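Local coordinates for protein putative glutathione S-transferase (Corynebacterium glutamicum, PDB 3M1G) that probably acts as a glutathione transferase, with an N-terminal thioredoxin-like domain and a C-terminal helical domain, at residues I241-L252 with Y279-G290. Residues are numbered along the deposited sequence; the frame is centred on the assembly and turned at random.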
loop_
_atom_site.group_PDB
_atom_site.type_symbol
_atom_site.label_atom_id
_atom_site.label_comp_id
_atom_site.label_asym_id
_atom_site.label_seq_id
_atom_site.Cartn_x
_atom_site.Cartn_y
_atom_site.Cartn_z
ATOM N N ILE A 241 23.357 5.771 -17.185
ATOM C CA ILE A 241 21.970 5.619 -17.600
ATOM C C ILE A 241 21.895 5.213 -19.082
ATOM O O ILE A 241 22.653 5.725 -19.922
ATOM C CB ILE A 241 21.169 6.918 -17.371
ATOM C CG1 ILE A 241 21.060 7.169 -15.869
ATOM C CG2 ILE A 241 19.761 6.871 -18.082
ATOM C CD1 ILE A 241 20.537 8.544 -15.446
ATOM N N THR A 242 21.035 4.236 -19.365
ATOM C CA THR A 242 20.744 3.796 -20.730
ATOM C C THR A 242 19.237 3.701 -20.975
ATOM O O THR A 242 18.412 3.874 -20.069
ATOM C CB THR A 242 21.347 2.390 -21.013
ATOM O OG1 THR A 242 20.807 1.441 -20.072
ATOM C CG2 THR A 242 22.911 2.395 -20.939
ATOM N N GLU A 243 18.881 3.444 -22.229
ATOM C CA GLU A 243 17.527 3.116 -22.625
ATOM C C GLU A 243 16.799 2.158 -21.668
ATOM O O GLU A 243 15.595 2.313 -21.457
ATOM C CB GLU A 243 17.563 2.497 -24.032
ATOM C CG GLU A 243 16.268 1.923 -24.584
ATOM C CD GLU A 243 15.322 2.965 -25.236
ATOM O OE1 GLU A 243 15.749 4.115 -25.455
ATOM O OE2 GLU A 243 14.158 2.591 -25.558
ATOM N N ALA A 244 17.491 1.122 -21.195
ATOM C CA ALA A 244 16.913 0.177 -20.224
ATOM C C ALA A 244 16.320 0.842 -18.980
ATOM O O ALA A 244 15.225 0.485 -18.529
ATOM C CB ALA A 244 17.977 -0.907 -19.828
ATOM N N ASP A 245 17.023 1.840 -18.439
ATOM C CA ASP A 245 16.550 2.585 -17.262
ATOM C C ASP A 245 15.336 3.453 -17.611
ATOM O O ASP A 245 14.372 3.578 -16.832
ATOM C CB ASP A 245 17.695 3.430 -16.700
ATOM C CG ASP A 245 18.929 2.626 -16.406
ATOM O OD1 ASP A 245 18.871 1.729 -15.521
ATOM O OD2 ASP A 245 19.985 2.899 -17.056
ATOM N N ILE A 246 15.321 4.000 -18.832
ATOM C CA ILE A 246 14.216 4.792 -19.286
ATOM C C ILE A 246 12.933 3.950 -19.468
ATOM O O ILE A 246 11.828 4.481 -19.342
ATOM C CB ILE A 246 14.637 5.521 -20.549
ATOM C CG1 ILE A 246 15.720 6.572 -20.142
ATOM C CG2 ILE A 246 13.449 6.166 -21.254
ATOM C CD1 ILE A 246 16.619 6.963 -21.213
ATOM N N ARG A 247 13.085 2.656 -19.759
ATOM C CA ARG A 247 11.969 1.743 -19.843
ATOM C C ARG A 247 11.530 1.204 -18.465
ATOM O O ARG A 247 10.368 0.883 -18.279
ATOM C CB ARG A 247 12.289 0.583 -20.752
ATOM C CG ARG A 247 12.452 1.049 -22.181
ATOM C CD ARG A 247 12.564 -0.102 -23.127
ATOM N NE ARG A 247 12.980 0.346 -24.451
ATOM C CZ ARG A 247 13.000 -0.414 -25.545
ATOM N NH1 ARG A 247 13.411 0.115 -26.688
ATOM N NH2 ARG A 247 12.628 -1.692 -25.513
ATOM N N LEU A 248 12.415 1.170 -17.488
ATOM C CA LEU A 248 12.040 0.685 -16.145
ATOM C C LEU A 248 11.437 1.814 -15.259
ATOM O O LEU A 248 10.421 1.611 -14.600
ATOM C CB LEU A 248 13.224 0.014 -15.466
ATOM C CG LEU A 248 13.033 -0.445 -14.014
ATOM C CD1 LEU A 248 11.856 -1.431 -13.899
ATOM C CD2 LEU A 248 14.333 -1.030 -13.456
ATOM N N TYR A 249 12.045 2.998 -15.292
ATOM C CA TYR A 249 11.632 4.125 -14.471
ATOM C C TYR A 249 10.144 4.406 -14.459
ATOM O O TYR A 249 9.578 4.572 -13.390
ATOM C CB TYR A 249 12.430 5.375 -14.842
ATOM C CG TYR A 249 11.993 6.635 -14.189
ATOM C CD1 TYR A 249 12.464 6.996 -12.939
ATOM C CD2 TYR A 249 11.093 7.489 -14.819
ATOM C CE1 TYR A 249 12.056 8.177 -12.349
ATOM C CE2 TYR A 249 10.690 8.660 -14.230
ATOM C CZ TYR A 249 11.170 8.991 -12.984
ATOM O OH TYR A 249 10.755 10.180 -12.421
ATOM N N PRO A 250 9.482 4.426 -15.630
ATOM C CA PRO A 250 8.069 4.789 -15.611
ATOM C C PRO A 250 7.187 3.832 -14.788
ATOM O O PRO A 250 6.177 4.276 -14.234
ATOM C CB PRO A 250 7.681 4.763 -17.098
ATOM C CG PRO A 250 8.988 5.117 -17.818
ATOM C CD PRO A 250 10.005 4.330 -17.008
ATOM N N THR A 251 7.563 2.554 -14.718
ATOM C CA THR A 251 6.857 1.605 -13.875
ATOM C C THR A 251 7.159 1.862 -12.378
ATOM O O THR A 251 6.238 1.967 -11.555
ATOM C CB THR A 251 7.150 0.138 -14.265
ATOM O OG1 THR A 251 6.702 -0.070 -15.616
ATOM C CG2 THR A 251 6.307 -0.819 -13.373
ATOM N N LEU A 252 8.425 2.011 -12.043
ATOM C CA LEU A 252 8.833 2.196 -10.645
ATOM C C LEU A 252 8.300 3.491 -10.033
ATOM O O LEU A 252 7.858 3.487 -8.877
ATOM C CB LEU A 252 10.345 2.129 -10.466
ATOM C CG LEU A 252 11.041 0.804 -10.747
ATOM C CD1 LEU A 252 12.568 0.967 -10.501
ATOM C CD2 LEU A 252 10.465 -0.383 -9.951
ATOM N N TYR A 279 18.040 3.494 -6.457
ATOM C CA TYR A 279 18.007 3.664 -7.930
ATOM C C TYR A 279 16.892 4.591 -8.399
ATOM O O TYR A 279 17.109 5.492 -9.206
ATOM C CB TYR A 279 17.918 2.267 -8.548
ATOM C CG TYR A 279 17.574 2.140 -10.027
ATOM C CD1 TYR A 279 18.550 2.182 -10.983
ATOM C CD2 TYR A 279 16.254 1.925 -10.436
ATOM C CE1 TYR A 279 18.243 2.011 -12.318
ATOM C CE2 TYR A 279 15.934 1.746 -11.771
ATOM C CZ TYR A 279 16.948 1.789 -12.709
ATOM O OH TYR A 279 16.677 1.607 -14.043
ATOM N N LEU A 280 15.683 4.374 -7.899
ATOM C CA LEU A 280 14.557 5.222 -8.252
ATOM C C LEU A 280 14.770 6.673 -7.903
ATOM O O LEU A 280 14.473 7.574 -8.698
ATOM C CB LEU A 280 13.262 4.691 -7.634
ATOM C CG LEU A 280 11.959 5.480 -7.908
ATOM C CD1 LEU A 280 11.705 5.733 -9.402
ATOM C CD2 LEU A 280 10.719 4.769 -7.198
ATOM N N ARG A 281 15.302 6.937 -6.721
ATOM C CA ARG A 281 15.575 8.312 -6.322
ATOM C C ARG A 281 16.662 8.973 -7.196
ATOM O O ARG A 281 16.535 10.150 -7.582
ATOM C CB ARG A 281 15.970 8.360 -4.841
ATOM C CG ARG A 281 14.764 8.174 -3.903
ATOM C CD ARG A 281 15.178 8.157 -2.468
ATOM N NE ARG A 281 15.911 6.949 -2.133
ATOM C CZ ARG A 281 16.528 6.735 -0.970
ATOM N NH1 ARG A 281 17.107 5.566 -0.741
ATOM N NH2 ARG A 281 16.549 7.677 -0.031
ATOM N N ASP A 282 17.723 8.221 -7.472
ATOM C CA ASP A 282 18.883 8.648 -8.306
ATOM C C ASP A 282 18.354 9.082 -9.690
ATOM O O ASP A 282 18.615 10.173 -10.159
ATOM C CB ASP A 282 19.833 7.433 -8.367
ATOM C CG ASP A 282 21.200 7.703 -9.046
ATOM O OD1 ASP A 282 21.523 8.830 -9.419
ATOM O OD2 ASP A 282 21.980 6.731 -9.146
ATOM N N LEU A 283 17.528 8.257 -10.308
ATOM C CA LEU A 283 16.911 8.605 -11.593
ATOM C C LEU A 283 15.961 9.790 -11.478
ATOM O O LEU A 283 16.033 10.731 -12.286
ATOM C CB LEU A 283 16.159 7.406 -12.159
ATOM C CG LEU A 283 16.979 6.189 -12.617
ATOM C CD1 LEU A 283 16.023 5.129 -13.164
ATOM C CD2 LEU A 283 18.052 6.603 -13.686
ATOM N N PHE A 284 15.074 9.767 -10.481
ATOM C CA PHE A 284 14.107 10.848 -10.299
ATOM C C PHE A 284 14.797 12.198 -10.240
ATOM O O PHE A 284 14.337 13.154 -10.840
ATOM C CB PHE A 284 13.240 10.652 -9.040
ATOM C CG PHE A 284 12.215 11.737 -8.843
ATOM C CD1 PHE A 284 12.542 12.914 -8.172
ATOM C CD2 PHE A 284 10.925 11.590 -9.365
ATOM C CE1 PHE A 284 11.600 13.960 -8.032
ATOM C CE2 PHE A 284 9.968 12.610 -9.208
ATOM C CZ PHE A 284 10.317 13.796 -8.536
ATOM N N GLN A 285 15.906 12.251 -9.529
ATOM C CA GLN A 285 16.655 13.498 -9.308
ATOM C C GLN A 285 17.499 13.909 -10.510
ATOM O O GLN A 285 18.130 14.946 -10.471
ATOM C CB GLN A 285 17.517 13.379 -8.056
ATOM C CG GLN A 285 16.670 13.119 -6.792
ATOM C CD GLN A 285 17.455 12.708 -5.575
ATOM O OE1 GLN A 285 18.682 12.806 -5.539
ATOM N NE2 GLN A 285 16.736 12.233 -4.545
ATOM N N THR A 286 17.447 13.139 -11.595
ATOM C CA THR A 286 18.202 13.442 -12.824
ATOM C C THR A 286 17.302 14.200 -13.801
ATOM O O THR A 286 16.113 13.886 -13.948
ATOM C CB THR A 286 18.697 12.129 -13.473
ATOM O OG1 THR A 286 19.485 11.402 -12.514
ATOM C CG2 THR A 286 19.510 12.370 -14.768
ATOM N N PRO A 287 17.860 15.201 -14.501
ATOM C CA PRO A 287 17.088 15.885 -15.537
ATOM C C PRO A 287 16.436 14.943 -16.517
ATOM O O PRO A 287 17.022 13.921 -16.863
ATOM C CB PRO A 287 18.153 16.763 -16.240
ATOM C CG PRO A 287 19.096 17.087 -15.159
ATOM C CD PRO A 287 19.191 15.807 -14.327
ATOM N N GLY A 288 15.221 15.282 -16.950
ATOM C CA GLY A 288 14.461 14.440 -17.861
ATOM C C GLY A 288 13.480 13.499 -17.166
ATOM O O GLY A 288 12.451 13.130 -17.732
ATOM N N PHE A 289 13.791 13.140 -15.931
ATOM C CA PHE A 289 13.041 12.104 -15.200
ATOM C C PHE A 289 11.983 12.797 -14.282
ATOM O O PHE A 289 10.804 12.912 -14.658
ATOM C CB PHE A 289 14.027 11.203 -14.433
ATOM C CG PHE A 289 14.843 10.279 -15.319
ATOM C CD1 PHE A 289 16.039 10.695 -15.872
ATOM C CD2 PHE A 289 14.420 8.984 -15.577
ATOM C CE1 PHE A 289 16.796 9.856 -16.673
ATOM C CE2 PHE A 289 15.187 8.107 -16.384
ATOM C CZ PHE A 289 16.380 8.561 -16.949
ATOM N N GLY A 290 12.405 13.301 -13.127
ATOM C CA GLY A 290 11.491 13.929 -12.185
ATOM C C GLY A 290 10.766 15.127 -12.750
ATOM O O GLY A 290 9.604 15.365 -12.421
#
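Tyr249 is the main bump that helix 243-252 drives into the turn ending helix 279-284, within the helical C-terminal domain of a glutathione transferase fold. The short helical segments cross at -107° with axes 10.5 Å apart at closest approach, a gap that large side chains span. With CG anti to the backbone N (chi1 173°), the Tyr249 ring enters a hollow formed by Leu280, Leu283, Phe284 and Phe289. Its CD1 meets Leu280 CD1 and Leu283 CB, while Phe289 presents an edge to one face in a T-shaped pair, centroids 5.0 Å apart; Phe289 CD2 lies 3.7 Å from Tyr249 CG. A tyrosine suits this place because the flat ring fills the apolar slot while its hydroxyl, at the far end of the slot beside Phe284, is satisfied by a hydrogen bond with Thr293.

Leu283 is the answering bump. Its two branches part: CD1 lies over one face of the Tyr279 ring, toward its rim, and CD2 comes within 3.6 Å of Ile241 CD1 while lying over the rim of Phe289. The beta-branched Ile241 and Ile246 occupy the two hydrophobic-staple positions flanking the helix start and grip Phe289 CZ, Ile241 through CG2 and Ile246 through CG1. At the far end, Leu252 CD1 abuts the in-plane edge of Tyr279, 3.7 Å from CE2, and Leu248 CD2 packs obliquely nearby.

Beside these apolar contacts, in the first turn of the helix, Asp245 secures the helix start. Its OD2 accepts the N-H of Thr242, the N-cap residue, at 2.9 Å and nearly straight (170°). Its other oxygen is shared: OD1 takes the backbone N-H of Leu236 and, through its anti lone pair, the hydroxyl proton of Tyr279, with Tyr279 OH only 2.6 Å from Asp245 OD1.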